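Local coordinates for cytidylyltransferase (Leptospira borgpetersenii serovar Hardjo-bovis, PDB 6OEW), which probably transfers a cytidylyl group from a nucleotide to an acceptor in a metal-dependent reaction, at residues G129-A143 with K182-S195. Numbering follows the deposited sequence.
Sequences GRIEFLTNCFQRTFA and KFKFFEYPNERDDS. With EDO (1,2-ethanediol), chain E.
With CG trans to the backbone N in both Phe138 (chi1 -174°) and Phe185 (chi1 178°), the two rings meet T-shaped, the edge of Phe185 turned to the face of Phe138 with centroids 5.6 Å apart. Phe133, lying alongside Phe185 and slid off it, completes an aromatic cluster. Extended beyond CG, Glu187 carries its carboxylate to the 138-139 turn: OE2 takes the backbone N of Gln139 at 2.9 Å, while NE2 of Gln139 reaches OE1 from above the carboxylate plane. At the other end, OE2 of Glu132 accepts Lys184 N at 2.8 Å on its anti side, and Lys184 O is gripped by the N-H groups of Glu132 and Phe133. Farther along, Thr141 OG1 receives Asn190 N at 2.8 Å, and Thr141 O is approached from opposite faces of its plane by Asp194 N and Asn190 ND2. Asn190 CB sits over the centre of the Phe142 ring, 3.5 Å from its centroid, a CH-pi contact. Beneath the aromatic cluster, strands 133-135 and 185-187 pair in parallel, making 185-187 an edge strand of the mixed, seven-stranded sheet of a GT-A-type nucleotidyltransferase fold.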
ATOM      1  N   GLY A 129       8.155  19.092  -9.575  1.00 51.32           N
ATOM      2  CA  GLY A 129       9.343  19.862  -9.291  1.00 57.78           C
ATOM      3  C   GLY A 129       9.326  20.591  -7.967  1.00 59.65           C
ATOM      4  O   GLY A 129      10.377  21.073  -7.529  1.00 66.86           O
ATOM      5  N   ARG A 130       8.163  20.696  -7.321  1.00 40.97           N
ATOM      6  CA  ARG A 130       8.092  21.202  -5.962  1.00 35.18           C
ATOM      7  C   ARG A 130       7.893  20.102  -4.943  1.00 33.95           C
ATOM      8  O   ARG A 130       7.974  20.378  -3.744  1.00 40.72           O
ATOM      9  CB  ARG A 130       6.935  22.201  -5.780  1.00 40.25           C
ATOM     10  CG  ARG A 130       6.643  23.068  -6.915  1.00 47.56           C
ATOM     11  CD  ARG A 130       5.556  24.056  -6.514  1.00 41.87           C
ATOM     12  NE  ARG A 130       5.366  24.988  -7.591  1.00 45.98           N
ATOM     13  CZ  ARG A 130       4.321  24.985  -8.401  1.00 45.88           C
ATOM     14  NH1 ARG A 130       4.259  25.874  -9.373  1.00 51.74           N
ATOM     15  NH2 ARG A 130       3.331  24.110  -8.215  1.00 37.52           N
ATOM     16  N   ILE A 131       7.575  18.887  -5.380  1.00 41.91           N
ATOM     17  CA  ILE A 131       7.357  17.751  -4.486  0.57 39.26           C
ATOM     18  C   ILE A 131       8.127  16.564  -5.033  1.00 41.86           C
ATOM     19  O   ILE A 131       8.046  16.258  -6.226  1.00 42.14           O
ATOM     20  CB  ILE A 131       5.870  17.366  -4.341  0.57 37.61           C
ATOM     21  CG1 ILE A 131       5.025  18.550  -3.869  0.57 39.63           C
ATOM     22  CG2 ILE A 131       5.720  16.155  -3.390  0.57 33.96           C
ATOM     23  CD1 ILE A 131       3.556  18.229  -3.667  0.57 40.86           C
ATOM     24  N   GLU A 132       8.877  15.897  -4.170  1.00 37.06           N
ATOM     25  CA  GLU A 132       9.479  14.638  -4.566  1.00 40.79           C
ATOM     26  C   GLU A 132       8.991  13.481  -3.712  1.00 35.48           C
ATOM     27  O   GLU A 132       9.213  12.323  -4.089  1.00 32.05           O
ATOM     28  CB  GLU A 132      11.008  14.726  -4.511  1.00 46.35           C
ATOM     29  CG  GLU A 132      11.567  15.110  -3.171  1.00 45.53           C
ATOM     30  CD  GLU A 132      13.062  15.405  -3.241  1.00 50.64           C
ATOM     31  OE1 GLU A 132      13.710  15.014  -4.242  1.00 56.30           O
ATOM     32  OE2 GLU A 132      13.591  16.025  -2.296  1.00 41.71           O
ATOM     33  N   PHE A 133       8.297  13.765  -2.611  1.00 28.01           N
ATOM     34  CA  PHE A 133       7.805  12.727  -1.708  1.00 28.58           C
ATOM     35  C   PHE A 133       6.493  13.189  -1.090  1.00 30.96           C
ATOM     36  O   PHE A 133       6.452  14.216  -0.401  1.00 32.04           O
ATOM     37  CB  PHE A 133       8.849  12.461  -0.632  1.00 28.51           C
ATOM     38  CG  PHE A 133       8.580  11.237   0.199  1.00 30.02           C
ATOM     39  CD1 PHE A 133       9.280  10.075  -0.042  1.00 33.63           C
ATOM     40  CD2 PHE A 133       7.663  11.269   1.237  1.00 33.38           C
ATOM     41  CE1 PHE A 133       9.063   8.930   0.737  1.00 36.80           C
ATOM     42  CE2 PHE A 133       7.436  10.137   2.027  1.00 36.64           C
ATOM     43  CZ  PHE A 133       8.118   8.972   1.771  1.00 33.65           C
ATOM     44  N   LEU A 134       5.426  12.431  -1.325  1.00 28.15           N
ATOM     45  CA  LEU A 134       4.109  12.709  -0.757  1.00 29.89           C
ATOM     46  C   LEU A 134       3.662  11.466   0.011  1.00 31.32           C
ATOM     47  O   LEU A 134       3.689  10.360  -0.539  1.00 30.63           O
ATOM     48  CB  LEU A 134       3.095  13.066  -1.851  1.00 28.44           C
ATOM     49  CG  LEU A 134       1.652  13.362  -1.405  1.00 29.20           C
ATOM     50  CD1 LEU A 134       1.593  14.573  -0.478  1.00 29.52           C
ATOM     51  CD2 LEU A 134       0.667  13.506  -2.553  1.00 29.41           C
ATOM     52  N   THR A 135       3.255  11.647   1.271  1.00 26.32           N
ATOM     53  CA  THR A 135       2.762  10.530   2.085  1.00 29.24           C
ATOM     54  C   THR A 135       1.487  10.941   2.803  1.00 30.30           C
ATOM     55  O   THR A 135       1.255  12.123   3.066  1.00 32.22           O
ATOM     56  CB  THR A 135       3.831  10.053   3.118  1.00 35.54           C
ATOM     57  OG1 THR A 135       3.301   8.997   3.943  1.00 31.29           O
ATOM     58  CG2 THR A 135       4.280  11.187   4.024  1.00 29.78           C
ATOM     59  N   ASN A 136       0.639   9.955   3.102  1.00 30.06           N
ATOM     60  CA  ASN A 136      -0.482  10.142   4.014  1.00 32.22           C
ATOM     61  C   ASN A 136      -0.295   9.343   5.301  1.00 32.27           C
ATOM     62  O   ASN A 136      -1.247   9.188   6.072  1.00 31.74           O
ATOM     63  CB  ASN A 136      -1.806   9.745   3.333  1.00 27.09           C
ATOM     64  CG  ASN A 136      -1.946   8.210   3.186  1.00 30.90           C
ATOM     65  OD1 ASN A 136      -0.993   7.437   3.474  1.00 31.96           O
ATOM     66  ND2 ASN A 136      -3.116   7.768   2.746  1.00 31.80           N
ATOM     67  N   CYS A 137       0.911   8.816   5.544  1.00 29.82           N
ATOM     68  CA  CYS A 137       1.076   7.949   6.703  1.00 37.11           C
ATOM     69  C   CYS A 137       2.338   8.272   7.493  1.00 41.85           C
ATOM     70  O   CYS A 137       2.870   7.389   8.181  1.00 40.00           O
ATOM     71  CB  CYS A 137       1.052   6.470   6.267  1.00 32.05           C
ATOM     72  SG  CYS A 137       2.317   5.997   5.055  1.00 37.34           S
ATOM     73  N   PHE A 138       2.831   9.513   7.420  1.00 39.83           N
ATOM     74  CA  PHE A 138       3.784   9.990   8.417  1.00 38.93           C
ATOM     75  C   PHE A 138       2.958  10.444   9.612  1.00 37.94           C
ATOM     76  O   PHE A 138       2.685   9.651  10.519  1.00 38.33           O
ATOM     77  CB  PHE A 138       4.658  11.106   7.851  1.00 43.87           C
ATOM     78  CG  PHE A 138       5.755  11.559   8.780  1.00 47.83           C
ATOM     79  CD1 PHE A 138       6.710  10.674   9.238  1.00 53.42           C
ATOM     80  CD2 PHE A 138       5.852  12.893   9.152  1.00 53.46           C
ATOM     81  CE1 PHE A 138       7.720  11.102  10.082  1.00 59.06           C
ATOM     82  CE2 PHE A 138       6.868  13.322   9.993  1.00 50.02           C
ATOM     83  CZ  PHE A 138       7.798  12.431  10.450  1.00 50.76           C
ATOM     84  N   GLN A 139       2.518  11.703   9.606  1.00 39.13           N
ATOM     85  CA  GLN A 139       1.327  12.042  10.374  1.00 38.44           C
ATOM     86  C   GLN A 139       0.198  11.126   9.915  1.00 35.27           C
ATOM     87  O   GLN A 139       0.004  10.929   8.710  1.00 36.64           O
ATOM     88  CB  GLN A 139       0.930  13.510  10.148  1.00 39.68           C
ATOM     89  CG  GLN A 139       1.770  14.547  10.862  1.00 35.90           C
ATOM     90  CD  GLN A 139       1.184  15.938  10.686  1.00 42.35           C
ATOM     91  OE1 GLN A 139       0.411  16.413  11.523  1.00 37.62           O
ATOM     92  NE2 GLN A 139       1.542  16.594   9.575  1.00 39.02           N
ATOM     93  N   ARG A 140      -0.538  10.548  10.861  1.00 35.70           N
ATOM     94  CA  ARG A 140      -1.615   9.619  10.529  1.00 38.37           C
ATOM     95  C   ARG A 140      -2.974  10.196  10.897  1.00 36.06           C
ATOM     96  O   ARG A 140      -3.265  10.396  12.083  1.00 38.59           O
ATOM     97  CB  ARG A 140      -1.404   8.276  11.233  1.00 36.99           C
ATOM     98  CG  ARG A 140      -0.222   7.514  10.659  1.00 36.13           C
ATOM     99  CD  ARG A 140       0.027   6.171  11.387  1.00 38.49           C
ATOM    100  NE  ARG A 140       1.008   5.390  10.633  1.00 41.72           N
ATOM    101  CZ  ARG A 140       0.694   4.625   9.589  1.00 43.04           C
ATOM    102  NH1 ARG A 140      -0.577   4.515   9.200  1.00 35.67           N
ATOM    103  NH2 ARG A 140       1.642   3.959   8.935  1.00 38.74           N
ATOM    104  N   THR A 141      -3.817  10.430   9.884  1.00 35.35           N
ATOM    105  CA  THR A 141      -5.218  10.753  10.113  1.00 35.83           C
ATOM    106  C   THR A 141      -6.178   9.841   9.365  1.00 35.64           C
ATOM    107  O   THR A 141      -7.388   9.947   9.592  1.00 40.98           O
ATOM    108  CB  THR A 141      -5.530  12.227   9.745  1.00 35.24           C
ATOM    109  OG1 THR A 141      -5.054  12.520   8.423  1.00 34.32           O
ATOM    110  CG2 THR A 141      -4.903  13.186  10.747  1.00 42.46           C
ATOM    111  N   PHE A 142      -5.698   8.965   8.484  1.00 35.18           N
ATOM    112  CA  PHE A 142      -6.504   7.866   7.965  1.00 34.73           C
ATOM    113  C   PHE A 142      -6.356   6.651   8.878  1.00 36.93           C
ATOM    114  O   PHE A 142      -5.408   6.545   9.661  1.00 39.36           O
ATOM    115  CB  PHE A 142      -6.097   7.477   6.536  1.00 34.22           C
ATOM    116  CG  PHE A 142      -6.269   8.582   5.537  1.00 33.46           C
ATOM    117  CD1 PHE A 142      -7.459   8.721   4.830  1.00 35.19           C
ATOM    118  CD2 PHE A 142      -5.241   9.478   5.307  1.00 30.34           C
ATOM    119  CE1 PHE A 142      -7.634   9.750   3.915  1.00 38.59           C
ATOM    120  CE2 PHE A 142      -5.422  10.539   4.378  1.00 31.53           C
ATOM    121  CZ  PHE A 142      -6.607  10.648   3.686  1.00 36.13           C
ATOM    122  N   ALA A 143      -7.324   5.744   8.789  1.00 39.08           N
ATOM    123  CA  ALA A 143      -7.170   4.446   9.439  1.00 40.36           C
ATOM    124  C   ALA A 143      -5.895   3.765   8.951  1.00 38.89           C
ATOM    125  O   ALA A 143      -5.468   3.948   7.812  1.00 37.10           O
ATOM    126  CB  ALA A 143      -8.374   3.555   9.151  1.00 42.35           C
ATOM    127  N   LYS A 182      15.329  17.794   4.496  1.00 53.72           N
ATOM    128  CA  LYS A 182      16.276  17.542   3.418  1.00 50.64           C
ATOM    129  C   LYS A 182      15.604  17.236   2.079  1.00 45.52           C
ATOM    130  O   LYS A 182      16.298  17.145   1.061  1.00 51.29           O
ATOM    131  CB  LYS A 182      17.203  16.379   3.800  1.00 48.51           C
ATOM    132  CG  LYS A 182      18.088  16.674   5.014  1.00 57.12           C
ATOM    133  CD  LYS A 182      19.093  15.550   5.295  1.00 59.04           C
ATOM    134  CE  LYS A 182      19.992  15.896   6.470  1.00 59.59           C
ATOM    135  NZ  LYS A 182      20.863  17.055   6.156  1.00 66.86           N
ATOM    136  N   PHE A 183      14.286  17.086   2.045  1.00 44.73           N
ATOM    137  CA  PHE A 183      13.583  16.679   0.836  1.00 43.57           C
ATOM    138  C   PHE A 183      12.388  17.588   0.578  1.00 39.67           C
ATOM    139  O   PHE A 183      11.918  18.302   1.467  1.00 41.52           O
ATOM    140  CB  PHE A 183      13.098  15.234   0.938  1.00 43.28           C
ATOM    141  CG  PHE A 183      14.190  14.251   1.199  1.00 43.58           C
ATOM    142  CD1 PHE A 183      14.901  13.698   0.151  1.00 47.70           C
ATOM    143  CD2 PHE A 183      14.505  13.870   2.499  1.00 43.82           C
ATOM    144  CE1 PHE A 183      15.915  12.780   0.393  1.00 44.60           C
ATOM    145  CE2 PHE A 183      15.518  12.954   2.741  1.00 44.47           C
ATOM    146  CZ  PHE A 183      16.223  12.415   1.691  1.00 42.16           C
ATOM    147  N   LYS A 184      11.898  17.552  -0.660  1.00 43.31           N
ATOM    148  CA  LYS A 184      10.667  18.266  -1.006  1.00 37.93           C
ATOM    149  C   LYS A 184       9.509  17.369  -0.559  1.00 35.89           C
ATOM    150  O   LYS A 184       8.847  16.681  -1.342  1.00 39.32           O
ATOM    151  CB  LYS A 184      10.659  18.627  -2.490  1.00 39.34           C
ATOM    152  CG  LYS A 184      11.881  19.478  -2.864  1.00 44.25           C
ATOM    153  CD  LYS A 184      11.878  19.930  -4.307  1.00 52.19           C
ATOM    154  CE  LYS A 184      13.011  20.918  -4.576  1.00 55.25           C
ATOM    155  NZ  LYS A 184      12.932  21.426  -5.963  1.00 61.39           N
ATOM    156  N   PHE A 185       9.259  17.421   0.752  1.00 36.13           N
ATOM    157  CA  PHE A 185       8.416  16.500   1.505  1.00 34.40           C
ATOM    158  C   PHE A 185       7.062  17.139   1.781  1.00 38.13           C
ATOM    159  O   PHE A 185       7.003  18.301   2.193  1.00 43.59           O
ATOM    160  CB  PHE A 185       9.116  16.163   2.831  1.00 32.97           C
ATOM    161  CG  PHE A 185       8.335  15.238   3.742  1.00 39.43           C
ATOM    162  CD1 PHE A 185       8.407  13.859   3.582  1.00 38.90           C
ATOM    163  CD2 PHE A 185       7.578  15.750   4.790  1.00 35.88           C
ATOM    164  CE1 PHE A 185       7.707  13.005   4.431  1.00 37.60           C
ATOM    165  CE2 PHE A 185       6.872  14.909   5.649  1.00 37.14           C
ATOM    166  CZ  PHE A 185       6.938  13.529   5.471  1.00 38.81           C
ATOM    167  N   PHE A 186       5.982  16.385   1.564  1.00 32.27           N
ATOM    168  CA  PHE A 186       4.635  16.890   1.800  1.00 34.43           C
ATOM    169  C   PHE A 186       3.730  15.777   2.279  1.00 34.54           C
ATOM    170  O   PHE A 186       3.951  14.603   1.976  1.00 34.82           O
ATOM    171  CB  PHE A 186       4.061  17.538   0.547  1.00 38.13           C
ATOM    172  CG  PHE A 186       4.749  18.792   0.222  1.00 48.64           C
ATOM    173  CD1 PHE A 186       4.423  19.949   0.899  1.00 48.81           C
ATOM    174  CD2 PHE A 186       5.817  18.798  -0.660  1.00 55.37           C
ATOM    175  CE1 PHE A 186       5.103  21.113   0.642  1.00 61.29           C
ATOM    176  CE2 PHE A 186       6.498  19.965  -0.931  1.00 57.69           C
ATOM    177  CZ  PHE A 186       6.147  21.119  -0.276  1.00 62.67           C
ATOM    178  N   GLU A 187       2.679  16.171   2.998  1.00 35.08           N
ATOM    179  CA  GLU A 187       1.776  15.211   3.614  1.00 34.41           C
ATOM    180  C   GLU A 187       0.331  15.470   3.208  1.00 34.40           C
ATOM    181  O   GLU A 187      -0.077  16.607   2.968  1.00 32.60           O
ATOM    182  CB  GLU A 187       1.894  15.253   5.128  1.00 31.23           C
ATOM    183  CG  GLU A 187       3.303  14.941   5.624  1.00 35.33           C
ATOM    184  CD  GLU A 187       3.351  14.887   7.129  1.00 40.75           C
ATOM    185  OE1 GLU A 187       3.797  15.870   7.760  1.00 38.71           O
ATOM    186  OE2 GLU A 187       2.895  13.866   7.672  1.00 42.17           O
ATOM    187  N   TYR A 188      -0.445  14.403   3.193  1.00 31.76           N
ATOM    188  CA  TYR A 188      -1.819  14.450   2.724  1.00 32.19           C
ATOM    189  C   TYR A 188      -2.763  14.050   3.853  1.00 33.13           C
ATOM    190  O   TYR A 188      -2.739  12.881   4.290  1.00 32.30           O
ATOM    191  CB  TYR A 188      -1.973  13.544   1.509  1.00 31.10           C
ATOM    192  CG  TYR A 188      -3.290  13.701   0.802  1.00 32.95           C
ATOM    193  CD1 TYR A 188      -3.502  14.752  -0.092  1.00 37.10           C
ATOM    194  CD2 TYR A 188      -4.334  12.832   1.062  1.00 37.88           C
ATOM    195  CE1 TYR A 188      -4.727  14.902  -0.733  1.00 36.02           C
ATOM    196  CE2 TYR A 188      -5.555  12.971   0.437  1.00 36.89           C
ATOM    197  CZ  TYR A 188      -5.741  14.000  -0.463  1.00 35.21           C
ATOM    198  OH  TYR A 188      -6.955  14.103  -1.062  1.00 43.32           O
ATOM    199  N   PRO A 189      -3.593  14.963   4.360  1.00 34.95           N
ATOM    200  CA  PRO A 189      -4.481  14.640   5.481  1.00 36.34           C
ATOM    201  C   PRO A 189      -5.807  14.009   5.069  1.00 40.26           C
ATOM    202  O   PRO A 189      -6.308  14.183   3.956  1.00 36.89           O
ATOM    203  CB  PRO A 189      -4.740  16.012   6.116  1.00 38.75           C
ATOM    204  CG  PRO A 189      -4.779  16.941   4.903  1.00 38.79           C
ATOM    205  CD  PRO A 189      -3.723  16.373   3.940  1.00 36.29           C
ATOM    206  N   ASN A 190      -6.381  13.282   6.022  1.00 37.56           N
ATOM    207  CA  ASN A 190      -7.796  12.939   6.025  1.00 39.19           C
ATOM    208  C   ASN A 190      -8.613  14.144   6.504  1.00 42.26           C
ATOM    209  O   ASN A 190      -8.094  15.066   7.134  1.00 44.41           O
ATOM    210  CB  ASN A 190      -8.020  11.721   6.928  1.00 39.11           C
ATOM    211  CG  ASN A 190      -9.403  11.092   6.782  1.00 41.97           C
ATOM    212  OD1 ASN A 190     -10.155  11.360   5.833  1.00 41.58           O
ATOM    213  ND2 ASN A 190      -9.738  10.225   7.742  1.00 41.52           N
ATOM    214  N   GLU A 191      -9.911  14.130   6.218  1.00 44.32           N
ATOM    215  CA  GLU A 191     -10.736  15.263   6.630  1.00 55.48           C
ATOM    216  C   GLU A 191     -10.987  15.269   8.135  1.00 52.31           C
ATOM    217  O   GLU A 191     -11.286  16.320   8.711  1.00 52.91           O
ATOM    218  CB  GLU A 191     -12.059  15.239   5.883  1.00 59.34           C
ATOM    219  CG  GLU A 191     -12.698  13.867   5.942  1.00 64.54           C
ATOM    220  CD  GLU A 191     -13.984  13.809   5.164  1.00 72.57           C
ATOM    221  OE1 GLU A 191     -14.551  14.890   4.896  1.00 69.12           O
ATOM    222  OE2 GLU A 191     -14.413  12.686   4.813  1.00 65.37           O
ATOM    223  N   ARG A 192     -10.906  14.111   8.777  1.00 49.51           N
ATOM    224  CA  ARG A 192     -11.037  13.990  10.219  1.00 54.85           C
ATOM    225  C   ARG A 192      -9.986  12.990  10.672  1.00 51.31           C
ATOM    226  O   ARG A 192      -9.274  12.399   9.851  1.00 45.31           O
ATOM    227  CB  ARG A 192     -12.445  13.541  10.631  1.00 63.04           C
ATOM    228  CG  ARG A 192     -12.820  12.159  10.116  1.00 64.35           C
ATOM    229  CD  ARG A 192     -14.289  11.845  10.370  1.00 74.28           C
ATOM    230  NE  ARG A 192     -14.722  10.653   9.640  1.00 77.98           N
ATOM    231  CZ  ARG A 192     -15.987  10.236   9.561  1.00 80.91           C
ATOM    232  NH1 ARG A 192     -16.958  10.911  10.173  1.00 84.06           N
ATOM    233  NH2 ARG A 192     -16.287   9.146   8.861  1.00 66.52           N
ATOM    234  N   ASP A 193      -9.867  12.797  11.981  1.00 50.23           N
ATOM    235  CA  ASP A 193      -8.819  11.905  12.491  1.00 48.35           C
ATOM    236  C   ASP A 193      -9.413  10.510  12.710  1.00 48.09           C
ATOM    237  O   ASP A 193     -10.119  10.268  13.687  1.00 50.85           O
ATOM    238  CB  ASP A 193      -8.201  12.476  13.766  1.00 58.32           C
ATOM    239  CG  ASP A 193      -7.002  11.662  14.255  1.00 56.95           C
ATOM    240  OD1 ASP A 193      -6.707  10.613  13.649  1.00 50.15           O
ATOM    241  OD2 ASP A 193      -6.349  12.071  15.239  1.00 59.56           O
ATOM    242  N   ASP A 194      -9.126   9.594  11.780  1.00 45.06           N
ATOM    243  CA  ASP A 194      -9.566   8.205  11.840  1.00 44.53           C
ATOM    244  C   ASP A 194      -8.458   7.253  12.255  1.00 42.81           C
ATOM    245  O   ASP A 194      -8.612   6.035  12.088  1.00 41.83           O
ATOM    246  CB  ASP A 194     -10.090   7.726  10.488  1.00 43.75           C
ATOM    247  CG  ASP A 194     -11.351   8.441  10.040  1.00 48.86           C
ATOM    248  OD1 ASP A 194     -12.088   9.009  10.872  1.00 51.12           O
ATOM    249  OD2 ASP A 194     -11.613   8.390   8.829  1.00 46.43           O
ATOM    250  N   SER A 195      -7.340   7.767  12.758  1.00 42.72           N
ATOM    251  CA  SER A 195      -6.195   6.904  13.029  1.00 41.37           C
ATOM    252  C   SER A 195      -6.493   5.845  14.087  1.00 49.34           C
ATOM    253  O   SER A 195      -5.747   4.856  14.183  1.00 41.87           O
ATOM    254  CB  SER A 195      -5.014   7.744  13.484  1.00 41.91           C
ATOM    255  OG  SER A 195      -5.401   8.534  14.597  1.00 45.18           O
TER
HETATM  256  C1  EDO E 303      -7.927  16.056  10.552  1.00 73.81           C
HETATM  257  O1  EDO E 303      -8.587  16.382  11.779  1.00 75.86           O
HETATM  258  C2  EDO E 303      -6.575  16.760  10.490  1.00 70.19           C
HETATM  259  O2  EDO E 303      -6.371  17.217   9.151  1.00 71.22           O
HETATM  260  O   HOH W   1      -2.485  11.436   6.714  1.00 31.58           O
HETATM  261  O   HOH W   2       1.327  11.850   6.482  1.00 32.20           O